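Local coordinates for protein farnesyltransferase, putative (Trypanosoma cruzi, PDB 3WCA) that probably catalyses the magnesium-dependent, NAD(P)H-driven condensation of two farnesyl diphosphate molecules to squalene, the first step towards lanosterol, at residues D72-P77 and E215-V220; V78-R83 and W97-V102; A43-E48 and A281-M286; A287-S292 and V305-G310. The protein carries 1 engineered substitution. One frame throughout, in Å; residues are numbered along the deposited sequence.

Contact 1 (D72-P77 and E215-V220)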
loop_
_atom_site.group_PDB
_atom_site.type_symbol
_atom_site.label_atom_id
_atom_site.label_comp_id
_atom_site.label_asym_id
_atom_site.label_seq_id
_atom_site.Cartn_x
_atom_site.Cartn_y
_atom_site.Cartn_z
ATOM N N ASP A 72 8.933 8.130 9.360
ATOM C CA ASP A 72 9.832 7.002 9.594
ATOM C C ASP A 72 11.223 7.291 10.139
ATOM O O ASP A 72 11.915 6.369 10.567
ATOM C CB ASP A 72 9.961 6.156 8.318
ATOM C CG ASP A 72 8.661 5.455 7.953
ATOM O OD1 ASP A 72 7.977 4.961 8.875
ATOM O OD2 ASP A 72 8.324 5.389 6.749
ATOM N N ASP A 73 11.654 8.547 10.129
ATOM C CA ASP A 73 12.978 8.844 10.653
ATOM C C ASP A 73 12.909 8.756 12.174
ATOM O O ASP A 73 12.365 9.643 12.825
ATOM C CB ASP A 73 13.441 10.239 10.245
ATOM C CG ASP A 73 14.903 10.474 10.578
ATOM O OD1 ASP A 73 15.436 9.724 11.422
ATOM O OD2 ASP A 73 15.519 11.397 10.010
ATOM N N MET A 74 13.461 7.686 12.737
ATOM C CA MET A 74 13.431 7.491 14.180
ATOM C C MET A 74 14.556 8.193 14.936
ATOM O O MET A 74 14.604 8.147 16.166
ATOM C CB MET A 74 13.449 5.997 14.499
ATOM C CG MET A 74 12.290 5.222 13.881
ATOM S SD MET A 74 10.668 5.793 14.451
ATOM C CE MET A 74 10.183 6.792 13.102
ATOM N N SER A 75 15.464 8.842 14.214
ATOM C CA SER A 75 16.557 9.539 14.876
ATOM C C SER A 75 16.156 10.972 15.228
ATOM O O SER A 75 16.862 11.651 15.977
ATOM C CB SER A 75 17.817 9.542 13.997
ATOM O OG SER A 75 17.650 10.349 12.850
ATOM N N ILE A 76 15.024 11.430 14.696
ATOM C CA ILE A 76 14.548 12.782 14.985
ATOM C C ILE A 76 13.364 12.743 15.946
ATOM O O ILE A 76 12.500 11.864 15.853
ATOM C CB ILE A 76 14.135 13.545 13.699
ATOM C CG1 ILE A 76 13.074 12.759 12.933
ATOM C CG2 ILE A 76 15.357 13.792 12.824
ATOM C CD1 ILE A 76 12.582 13.467 11.690
ATOM N N PRO A 77 13.305 13.716 16.876
ATOM C CA PRO A 77 12.275 13.878 17.907
ATOM C C PRO A 77 10.839 13.854 17.399
ATOM O O PRO A 77 10.536 14.405 16.342
ATOM C CB PRO A 77 12.627 15.227 18.542
ATOM C CG PRO A 77 14.101 15.341 18.319
ATOM C CD PRO A 77 14.232 14.861 16.899
ATOM N N GLU A 215 14.390 -4.115 13.117
ATOM C CA GLU A 215 14.992 -2.792 13.056
ATOM C C GLU A 215 15.138 -2.153 14.425
ATOM O O GLU A 215 14.583 -2.641 15.415
ATOM C CB GLU A 215 14.201 -1.891 12.110
ATOM C CG GLU A 215 14.462 -2.241 10.653
ATOM C CD GLU A 215 13.777 -1.311 9.684
ATOM O OE1 GLU A 215 14.000 -1.460 8.461
ATOM O OE2 GLU A 215 13.013 -0.436 10.138
ATOM N N VAL A 216 15.904 -1.067 14.474
ATOM C CA VAL A 216 16.164 -0.356 15.721
ATOM C C VAL A 216 15.661 1.081 15.664
ATOM O O VAL A 216 16.219 1.909 14.946
ATOM C CB VAL A 216 17.681 -0.308 16.023
ATOM C CG1 VAL A 216 17.915 0.117 17.466
ATOM C CG2 VAL A 216 18.314 -1.660 15.730
ATOM N N PRO A 217 14.581 1.387 16.399
ATOM C CA PRO A 217 13.836 0.471 17.268
ATOM C C PRO A 217 13.031 -0.501 16.405
ATOM O O PRO A 217 12.945 -0.334 15.189
ATOM C CB PRO A 217 12.912 1.403 18.054
ATOM C CG PRO A 217 13.603 2.723 17.998
ATOM C CD PRO A 217 14.104 2.766 16.585
ATOM N N PRO A 218 12.437 -1.531 17.023
ATOM C CA PRO A 218 11.648 -2.495 16.249
ATOM C C PRO A 218 10.330 -1.884 15.781
ATOM O O PRO A 218 9.637 -1.233 16.560
ATOM C CB PRO A 218 11.417 -3.633 17.244
ATOM C CG PRO A 218 12.605 -3.533 18.168
ATOM C CD PRO A 218 12.702 -2.045 18.378
ATOM N N ARG A 219 9.994 -2.085 14.509
ATOM C CA ARG A 219 8.733 -1.580 13.970
ATOM C C ARG A 219 7.716 -2.705 14.004
ATOM O O ARG A 219 7.990 -3.804 13.525
ATOM C CB ARG A 219 8.900 -1.103 12.530
ATOM C CG ARG A 219 9.390 0.317 12.413
ATOM C CD ARG A 219 10.616 0.402 11.526
ATOM N NE ARG A 219 10.963 1.790 11.239
ATOM C CZ ARG A 219 10.206 2.607 10.516
ATOM N NH1 ARG A 219 9.060 2.173 10.004
ATOM N NH2 ARG A 219 10.591 3.860 10.310
ATOM N N VAL A 220 6.545 -2.422 14.566
ATOM C CA VAL A 220 5.484 -3.417 14.671
ATOM C C VAL A 220 4.150 -2.874 14.187
ATOM O O VAL A 220 3.715 -1.795 14.607
ATOM C CB VAL A 220 5.314 -3.908 16.124
ATOM C CG1 VAL A 220 4.053 -4.753 16.239
ATOM C CG2 VAL A 220 6.524 -4.716 16.543
#
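Asp72 and Arg219 meet through a salt bridge at the end of the aspartate-rich DxxED motif of this all-helical squalene synthase. Asp72 binds magnesium together with Asp68 and Glu71, which puts Arg219 in the second shell, where it may balance some of the acidic charge gathered there. The tight part of the contact is the guanidinium. Its NH1 reaches Asp72 OD1 at 3.2 Å, with the oxygen nearly in the guanidinium plane but approached from above the carboxylate plane. NH2 makes a second, weak bond to Asp72 OD1, also 3.2 Å, and a strongly bent, weak one of 2.8 Å to Asp72 O. The carboxylate and guanidinium planes lie 56° apart, which makes this a tilted grip on one oxygen rather than a flat two-by-two pairing. The arginine NE faces Glu215, a third member of the network, whose carboxylate is doubtful in place because it crowds Arg219 CD.

The solvent side is looser. Met74 and Pro217, both exposed, touch through apolar carbons, the proline following a cis peptide bond; Met74 CB lies 3.9 Å from Pro217 CD. The loop carrying Met74 is shaped by an Asx turn, in which Asp73 OD1 accepts from Ser75 N at 2.9 Å and also accepts from Ser75 OG at 2.7 Å.

Contact 2 (V78-R83 and W97-V102). Engineered in segment 78-83: Glu79 (natural residue Asp).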
loop_
_atom_site.group_PDB
_atom_site.type_symbol
_atom_site.label_atom_id
_atom_site.label_comp_id
_atom_site.label_asym_id
_atom_site.label_seq_id
_atom_site.Cartn_x
_atom_site.Cartn_y
_atom_site.Cartn_z
ATOM N N VAL A 78 9.958 13.230 18.178
ATOM C CA VAL A 78 8.551 13.142 17.826
ATOM C C VAL A 78 7.876 14.514 17.814
ATOM O O VAL A 78 7.057 14.795 16.934
ATOM C CB VAL A 78 7.786 12.227 18.795
ATOM C CG1 VAL A 78 6.306 12.192 18.425
ATOM C CG2 VAL A 78 8.375 10.829 18.751
ATOM N N GLU A 79 8.207 15.376 18.775
ATOM C CA GLU A 79 7.590 16.697 18.793
ATOM C C GLU A 79 7.951 17.417 17.489
ATOM O O GLU A 79 7.210 18.274 17.010
ATOM C CB GLU A 79 8.022 17.518 20.035
ATOM C CG GLU A 79 9.395 18.203 19.985
ATOM C CD GLU A 79 10.508 17.384 20.621
ATOM O OE1 GLU A 79 10.213 16.343 21.252
ATOM O OE2 GLU A 79 11.683 17.785 20.501
ATOM N N PHE A 80 9.084 17.052 16.900
ATOM C CA PHE A 80 9.484 17.654 15.633
ATOM C C PHE A 80 8.498 17.207 14.542
ATOM O O PHE A 80 8.133 17.984 13.665
ATOM C CB PHE A 80 10.896 17.208 15.234
ATOM C CG PHE A 80 11.305 17.662 13.857
ATOM C CD1 PHE A 80 11.965 18.875 13.673
ATOM C CD2 PHE A 80 10.985 16.897 12.734
ATOM C CE1 PHE A 80 12.301 19.325 12.389
ATOM C CE2 PHE A 80 11.315 17.338 11.448
ATOM C CZ PHE A 80 11.974 18.558 11.275
ATOM N N LYS A 81 8.070 15.948 14.610
ATOM C CA LYS A 81 7.146 15.401 13.623
ATOM C C LYS A 81 5.720 15.902 13.826
ATOM O O LYS A 81 5.017 16.193 12.857
ATOM C CB LYS A 81 7.175 13.870 13.668
ATOM C CG LYS A 81 8.547 13.268 13.358
ATOM C CD LYS A 81 8.538 11.772 13.615
ATOM C CE LYS A 81 9.900 11.125 13.374
ATOM N NZ LYS A 81 9.824 9.669 13.715
ATOM N N LEU A 82 5.289 16.002 15.079
ATOM C CA LEU A 82 3.944 16.482 15.376
ATOM C C LEU A 82 3.834 17.959 15.012
ATOM O O LEU A 82 2.744 18.490 14.792
ATOM C CB LEU A 82 3.635 16.287 16.859
ATOM C CG LEU A 82 3.677 14.842 17.353
ATOM C CD1 LEU A 82 3.378 14.796 18.853
ATOM C CD2 LEU A 82 2.662 14.013 16.572
ATOM N N ARG A 83 4.982 18.615 14.941
ATOM C CA ARG A 83 5.044 20.029 14.611
ATOM C C ARG A 83 5.020 20.258 13.093
ATOM O O ARG A 83 4.179 20.989 12.576
ATOM C CB ARG A 83 6.328 20.631 15.202
ATOM C CG ARG A 83 6.495 22.137 15.009
ATOM C CD ARG A 83 7.943 22.555 15.272
ATOM N NE ARG A 83 8.424 22.088 16.574
ATOM C CZ ARG A 83 9.626 21.556 16.786
ATOM N NH1 ARG A 83 10.483 21.416 15.781
ATOM N NH2 ARG A 83 9.972 21.156 18.000
ATOM N N TRP A 97 10.305 26.227 -0.010
ATOM C CA TRP A 97 10.396 25.361 1.155
ATOM C C TRP A 97 11.161 24.059 0.894
ATOM O O TRP A 97 11.125 23.513 -0.210
ATOM C CB TRP A 97 8.996 25.018 1.666
ATOM C CG TRP A 97 9.034 24.294 2.963
ATOM C CD1 TRP A 97 9.040 24.849 4.207
ATOM C CD2 TRP A 97 9.154 22.880 3.152
ATOM N NE1 TRP A 97 9.158 23.870 5.163
ATOM C CE2 TRP A 97 9.230 22.649 4.542
ATOM C CE3 TRP A 97 9.205 21.783 2.281
ATOM C CZ2 TRP A 97 9.356 21.366 5.087
ATOM C CZ3 TRP A 97 9.331 20.507 2.821
ATOM C CH2 TRP A 97 9.404 20.312 4.212
ATOM N N CYS A 98 11.854 23.577 1.926
ATOM C CA CYS A 98 12.612 22.328 1.868
ATOM C C CYS A 98 13.100 21.961 3.275
ATOM O O CYS A 98 13.127 22.809 4.169
ATOM C CB CYS A 98 13.795 22.446 0.897
ATOM S SG CYS A 98 15.153 23.485 1.453
ATOM N N MET A 99 13.473 20.698 3.467
ATOM C CA MET A 99 13.933 20.206 4.767
ATOM C C MET A 99 15.332 19.597 4.637
ATOM O O MET A 99 15.569 18.750 3.770
ATOM C CB MET A 99 12.943 19.164 5.287
ATOM C CG MET A 99 13.066 18.854 6.759
ATOM S SD MET A 99 11.761 17.738 7.277
ATOM C CE MET A 99 10.401 18.872 7.539
ATOM N N SER A 100 16.245 19.998 5.521
ATOM C CA SER A 100 17.629 19.540 5.445
ATOM C C SER A 100 18.146 18.342 6.236
ATOM O O SER A 100 18.983 17.600 5.724
ATOM C CB SER A 100 18.565 20.720 5.715
ATOM O OG SER A 100 18.453 21.701 4.699
ATOM N N GLY A 101 17.684 18.134 7.465
ATOM C CA GLY A 101 18.220 17.011 8.227
ATOM C C GLY A 101 17.304 15.834 8.510
ATOM O O GLY A 101 17.224 15.355 9.642
ATOM N N VAL A 102 16.629 15.338 7.483
ATOM C CA VAL A 102 15.714 14.231 7.688
ATOM C C VAL A 102 15.795 13.175 6.593
ATOM O O VAL A 102 15.912 13.496 5.413
ATOM C CB VAL A 102 14.272 14.758 7.782
ATOM C CG1 VAL A 102 13.321 13.629 8.122
ATOM C CG2 VAL A 102 14.199 15.867 8.824
#
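Phe80 and Met99 form a Met-aromatic contact, buried and wholly apolar across its two segments, where helix 78-84 faces the loop leading into helix 105-112. The sulfur lies at the edge of the ring: Met99 SD is 5.3 Å from the Phe80 ring centroid and almost exactly at right angles to the ring normal. The methionine methyl arrives at the same corner. The two side chains come from opposite directions. Phe80 points its ring off the helix with CG anti to the backbone N (chi1 173°), while Met99 is extended through its first two torsions and turns only at chi3 (-83°), a bend that leaves Met99 SD and CE at equal distances, 4.1 Å, from Phe80 CZ. Val102 supplies the other touch, obliquely, through CG2 at 4.2 Å from Phe80 CE2. One aromatic ring is thus touched by two residues of the same loop, three positions apart.

Around this cluster, Met99 also packs on Val70 of helix 51-72, the helix that bears the magnesium ligands, and both Met99 and Val102 lie against Leu111 of helix 105-112. On another side of helix 78-84, Lys81 and Leu82 meet helix 126-147.

Contact 3 (A43-E48 and A281-M286)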
loop_
_atom_site.group_PDB
_atom_site.type_symbol
_atom_site.label_atom_id
_atom_site.label_comp_id
_atom_site.label_asym_id
_atom_site.label_seq_id
_atom_site.Cartn_x
_atom_site.Cartn_y
_atom_site.Cartn_z
ATOM N N ALA A 43 7.450 3.130 -9.528
ATOM C CA ALA A 43 8.023 3.812 -10.685
ATOM C C ALA A 43 7.897 3.036 -11.992
ATOM O O ALA A 43 8.087 3.597 -13.064
ATOM C CB ALA A 43 9.500 4.171 -10.419
ATOM N N VAL A 44 7.593 1.748 -11.911
ATOM C CA VAL A 44 7.433 0.964 -13.118
ATOM C C VAL A 44 5.962 0.998 -13.477
ATOM O O VAL A 44 5.585 1.295 -14.609
ATOM C CB VAL A 44 7.852 -0.510 -12.920
ATOM C CG1 VAL A 44 7.551 -1.301 -14.184
ATOM C CG2 VAL A 44 9.339 -0.603 -12.595
ATOM N N VAL A 45 5.132 0.695 -12.491
ATOM C CA VAL A 45 3.698 0.654 -12.697
ATOM C C VAL A 45 3.129 1.993 -13.133
ATOM O O VAL A 45 2.224 2.045 -13.962
ATOM C CB VAL A 45 2.977 0.208 -11.414
ATOM C CG1 VAL A 45 1.508 0.006 -11.691
ATOM C CG2 VAL A 45 3.607 -1.078 -10.897
ATOM N N ILE A 46 3.656 3.077 -12.572
ATOM C CA ILE A 46 3.167 4.395 -12.907
ATOM C C ILE A 46 3.314 4.695 -14.404
ATOM O O ILE A 46 2.584 5.516 -14.948
ATOM C CB ILE A 46 3.900 5.479 -12.078
ATOM C CG1 ILE A 46 3.083 6.773 -12.081
ATOM C CG2 ILE A 46 5.305 5.722 -12.639
ATOM C CD1 ILE A 46 3.771 7.930 -11.372
ATOM N N MET A 47 4.236 4.013 -15.073
ATOM C CA MET A 47 4.453 4.249 -16.496
ATOM C C MET A 47 3.288 3.795 -17.368
ATOM O O MET A 47 3.228 4.131 -18.547
ATOM C CB MET A 47 5.752 3.576 -16.949
ATOM C CG MET A 47 7.006 4.196 -16.333
ATOM S SD MET A 47 7.099 6.003 -16.604
ATOM C CE MET A 47 8.089 6.515 -15.180
ATOM N N GLU A 48 2.375 3.026 -16.784
ATOM C CA GLU A 48 1.179 2.542 -17.477
ATOM C C GLU A 48 0.228 3.713 -17.749
ATOM O O GLU A 48 -0.593 3.668 -18.669
ATOM C CB GLU A 48 0.429 1.523 -16.609
ATOM C CG GLU A 48 1.121 0.170 -16.395
ATOM C CD GLU A 48 1.457 -0.535 -17.703
ATOM O OE1 GLU A 48 0.711 -0.362 -18.689
ATOM O OE2 GLU A 48 2.462 -1.272 -17.739
ATOM N N ALA A 281 -4.652 -2.425 -11.492
ATOM C CA ALA A 281 -4.680 -3.878 -11.378
ATOM C C ALA A 281 -3.374 -4.564 -11.023
ATOM O O ALA A 281 -3.355 -5.466 -10.190
ATOM C CB ALA A 281 -5.211 -4.473 -12.671
ATOM N N ILE A 282 -2.293 -4.147 -11.665
ATOM C CA ILE A 282 -0.998 -4.771 -11.451
ATOM C C ILE A 282 -0.569 -4.906 -9.998
ATOM O O ILE A 282 -0.175 -5.983 -9.577
ATOM C CB ILE A 282 0.078 -4.051 -12.288
ATOM C CG1 ILE A 282 -0.165 -4.381 -13.771
ATOM C CG2 ILE A 282 1.487 -4.443 -11.833
ATOM C CD1 ILE A 282 0.693 -3.574 -14.748
ATOM N N PRO A 283 -0.640 -3.823 -9.214
ATOM C CA PRO A 283 -0.232 -3.951 -7.815
ATOM C C PRO A 283 -1.143 -4.923 -7.052
ATOM O O PRO A 283 -0.679 -5.658 -6.177
ATOM C CB PRO A 283 -0.339 -2.515 -7.298
ATOM C CG PRO A 283 -0.055 -1.683 -8.562
ATOM C CD PRO A 283 -0.927 -2.418 -9.548
ATOM N N GLN A 284 -2.430 -4.935 -7.385
ATOM C CA GLN A 284 -3.354 -5.836 -6.717
ATOM C C GLN A 284 -3.013 -7.290 -7.050
ATOM O O GLN A 284 -2.974 -8.139 -6.163
ATOM C CB GLN A 284 -4.807 -5.543 -7.120
ATOM C CG GLN A 284 -5.329 -4.144 -6.742
ATOM C CD GLN A 284 -5.280 -3.874 -5.252
ATOM O OE1 GLN A 284 -5.502 -4.775 -4.439
ATOM N NE2 GLN A 284 -4.997 -2.632 -4.882
ATOM N N VAL A 285 -2.773 -7.587 -8.322
ATOM C CA VAL A 285 -2.436 -8.959 -8.692
ATOM C C VAL A 285 -1.114 -9.385 -8.023
ATOM O O VAL A 285 -0.970 -10.526 -7.588
ATOM C CB VAL A 285 -2.334 -9.110 -10.217
ATOM C CG1 VAL A 285 -1.870 -10.515 -10.573
ATOM C CG2 VAL A 285 -3.691 -8.825 -10.851
ATOM N N MET A 286 -0.162 -8.463 -7.930
ATOM C CA MET A 286 1.123 -8.739 -7.286
ATOM C C MET A 286 0.934 -9.028 -5.791
ATOM O O MET A 286 1.615 -9.872 -5.219
ATOM C CB MET A 286 2.038 -7.534 -7.423
ATOM C CG MET A 286 2.263 -7.128 -8.838
ATOM S SD MET A 286 3.862 -7.666 -9.322
ATOM C CE MET A 286 4.644 -6.046 -9.340
#
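Val45 and Ile282 face each other where helix 40-45 passes into a short 3-10 segment and meets helix 274-294, and they illustrate how a few branched side chains can join helices distant in sequence. The main interaction is apolar. Val45 divides its two methyls between neighbouring residues: CG2 lies 4.1 Å from Ile282 CG2, and CG1 comes 3.9 Å from Pro283 CG. A chi1 of -173° sets CG1 opposite the backbone N and turns one branch to each partner. The valine slides past Ile282 in the opposite direction but meets the proline ring at a slant.

A second kind of touch is mixed in character. The aliphatic part of Glu48 crosses Ile282 at about a right angle, CG resting 4.1 Å from Ile282 CD1, while Glu48 OE2 is 4.2 Å from the same Ile282 CD1 methyl.

The backbone contributes on both sides. Glu48 N bonds to Val45 O at 3.0 Å, a 3-10 turn that places both residues on the face towards Ile282. In the other segment Pro283 has no amide hydrogen for the preceding turn, and the helix is kinked there.

Among the neighbouring helices, Pro283, about 6 Å from the bound thiodiphosphate ligand at nearest side-chain approach, also packs on Leu200 of helix 191-207. Ile46 meets helix 51-72, and Phe316 of helix 309-318 touches both Val45 and Met286.

Contact 4 (A287-S292 and V305-G310)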
loop_
_atom_site.group_PDB
_atom_site.type_symbol
_atom_site.label_atom_id
_atom_site.label_comp_id
_atom_site.label_asym_id
_atom_site.label_seq_id
_atom_site.Cartn_x
_atom_site.Cartn_y
_atom_site.Cartn_z
ATOM N N ALA A 287 0.023 -8.291 -5.167
ATOM C CA ALA A 287 -0.255 -8.463 -3.750
ATOM C C ALA A 287 -0.848 -9.843 -3.502
ATOM O O ALA A 287 -0.469 -10.522 -2.547
ATOM C CB ALA A 287 -1.217 -7.376 -3.263
ATOM N N MET A 288 -1.770 -10.265 -4.363
ATOM C CA MET A 288 -2.378 -11.576 -4.199
ATOM C C MET A 288 -1.347 -12.686 -4.420
ATOM O O MET A 288 -1.421 -13.731 -3.771
ATOM C CB MET A 288 -3.567 -11.755 -5.143
ATOM C CG MET A 288 -4.328 -13.070 -4.933
ATOM S SD MET A 288 -5.224 -13.209 -3.344
ATOM C CE MET A 288 -6.604 -12.259 -3.739
ATOM N N ALA A 289 -0.381 -12.458 -5.316
ATOM C CA ALA A 289 0.657 -13.461 -5.562
ATOM C C ALA A 289 1.543 -13.554 -4.317
ATOM O O ALA A 289 1.891 -14.655 -3.870
ATOM C CB ALA A 289 1.510 -13.091 -6.791
ATOM N N THR A 290 1.907 -12.405 -3.756
ATOM C CA THR A 290 2.725 -12.387 -2.552
ATOM C C THR A 290 1.965 -13.067 -1.402
ATOM O O THR A 290 2.513 -13.908 -0.685
ATOM C CB THR A 290 3.046 -10.956 -2.132
ATOM O OG1 THR A 290 3.825 -10.330 -3.150
ATOM C CG2 THR A 290 3.823 -10.931 -0.828
ATOM N N LEU A 291 0.698 -12.697 -1.246
ATOM C CA LEU A 291 -0.143 -13.242 -0.203
ATOM C C LEU A 291 -0.259 -14.766 -0.304
ATOM O O LEU A 291 -0.263 -15.459 0.715
ATOM C CB LEU A 291 -1.540 -12.617 -0.270
ATOM C CG LEU A 291 -2.391 -12.872 0.977
ATOM C CD1 LEU A 291 -1.807 -12.062 2.156
ATOM C CD2 LEU A 291 -3.845 -12.500 0.706
ATOM N N SER A 292 -0.357 -15.287 -1.524
ATOM C CA SER A 292 -0.465 -16.734 -1.705
ATOM C C SER A 292 0.848 -17.408 -1.319
ATOM O O SER A 292 0.861 -18.557 -0.891
ATOM C CB SER A 292 -0.805 -17.075 -3.155
ATOM O OG SER A 292 0.300 -16.867 -4.006
ATOM N N VAL A 305 9.854 -13.048 1.600
ATOM C CA VAL A 305 9.340 -13.954 0.588
ATOM C C VAL A 305 8.893 -13.109 -0.614
ATOM O O VAL A 305 8.100 -12.173 -0.472
ATOM C CB VAL A 305 8.172 -14.778 1.165
ATOM C CG1 VAL A 305 7.524 -15.618 0.083
ATOM C CG2 VAL A 305 8.700 -15.680 2.292
ATOM N N LYS A 306 9.430 -13.435 -1.789
ATOM C CA LYS A 306 9.134 -12.706 -3.021
ATOM C C LYS A 306 8.801 -13.599 -4.205
ATOM O O LYS A 306 9.264 -14.731 -4.288
ATOM C CB LYS A 306 10.330 -11.836 -3.421
ATOM C CG LYS A 306 10.386 -10.480 -2.736
ATOM C CD LYS A 306 11.124 -9.465 -3.607
ATOM C CE LYS A 306 10.508 -8.069 -3.466
ATOM N NZ LYS A 306 9.057 -8.056 -3.862
ATOM N N THR A 307 8.003 -13.072 -5.129
ATOM C CA THR A 307 7.637 -13.814 -6.323
ATOM C C THR A 307 8.857 -13.813 -7.235
ATOM O O THR A 307 9.810 -13.072 -7.021
ATOM C CB THR A 307 6.472 -13.141 -7.074
ATOM O OG1 THR A 307 6.906 -11.877 -7.595
ATOM C CG2 THR A 307 5.294 -12.911 -6.130
ATOM N N THR A 308 8.838 -14.651 -8.251
ATOM C CA THR A 308 9.961 -14.676 -9.173
ATOM C C THR A 308 9.853 -13.468 -10.092
ATOM O O THR A 308 8.799 -12.834 -10.194
ATOM C CB THR A 308 9.952 -15.956 -10.007
ATOM O OG1 THR A 308 8.858 -15.918 -10.929
ATOM C CG2 THR A 308 9.789 -17.175 -9.091
ATOM N N ARG A 309 10.955 -13.135 -10.745
ATOM C CA ARG A 309 10.978 -12.010 -11.656
ATOM C C ARG A 309 10.176 -12.380 -12.895
ATOM O O ARG A 309 9.648 -11.513 -13.571
ATOM C CB ARG A 309 12.419 -11.664 -12.024
ATOM C CG ARG A 309 13.192 -12.824 -12.634
ATOM C CD ARG A 309 14.590 -12.370 -13.015
ATOM N NE ARG A 309 15.435 -13.491 -13.407
ATOM C CZ ARG A 309 16.636 -13.358 -13.954
ATOM N NH1 ARG A 309 17.137 -12.149 -14.180
ATOM N NH2 ARG A 309 17.335 -14.435 -14.276
ATOM N N GLY A 310 10.073 -13.676 -13.171
ATOM C CA GLY A 310 9.306 -14.139 -14.319
ATOM C C GLY A 310 7.809 -14.020 -14.081
ATOM O O GLY A 310 7.047 -13.629 -14.977
HETATM O O HOH W 1 6.474 -10.308 -3.401
#
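Thr307 holds OG1 between its backbone N and carbonyl carbon (chi1 67°), a rotation that directs its methyl at Ala289 and Thr290 of helix 274-294. On the helix side Thr290 takes the alternative near -63°, turning OG1 back to Met286 O one turn earlier, its strongest polar partner. The closest touch is methyl to methyl: Thr307 CG2 stands 3.8 Å from Ala289 CB. The same methyl also approaches the helix backbone, Thr307 CG2 lying 4.2 Å from Thr290 N, so that it touches two consecutive residues, Ala289 by its side chain and Thr290 by its backbone. Thr290 CG2 in turn lies 4.5 Å from the backbone O of Val305, a looser touch.

The polar groups on each side find partners close by in their own part of the chain. Ser292 OG donates to Ala289 O, and Thr308 is the N-cap of helix 309-318, its OG1 bonded to Ala311 N. A water bridges the segments: it sits 2.7 Å from Thr290 OG1 and accepts a weak, long bond from Lys306 NZ at 3.5 Å.

The chain thus returns against helix 274-294 just before starting helix 309-318. Since methyl groups make the direct contact, against one another and against backbone atoms, and the one polar link is through water and weak, the approach of the two segments here rests mainly on van der Waals packing.

The four contacts fall into two pairs within one helical fold. Contact 2 is nested in the loop closed by contact 1, itself nested within contact 3; contact 4 follows in series. Contacts 1 and 2, with centres 15 Å apart, touch each other: Lys81 of helix 78-84 donates to the backbone O of Asp73, tying the loop after the magnesium ligands to that helix. Contacts 3 and 4, centres 13 Å apart, adjoin along helix 274-294 and both involve the region of helix 309-318. The two groups lie some 27 to 35 Å apart, centre to centre, one at the metal end and the other near the bound thiodiphosphate.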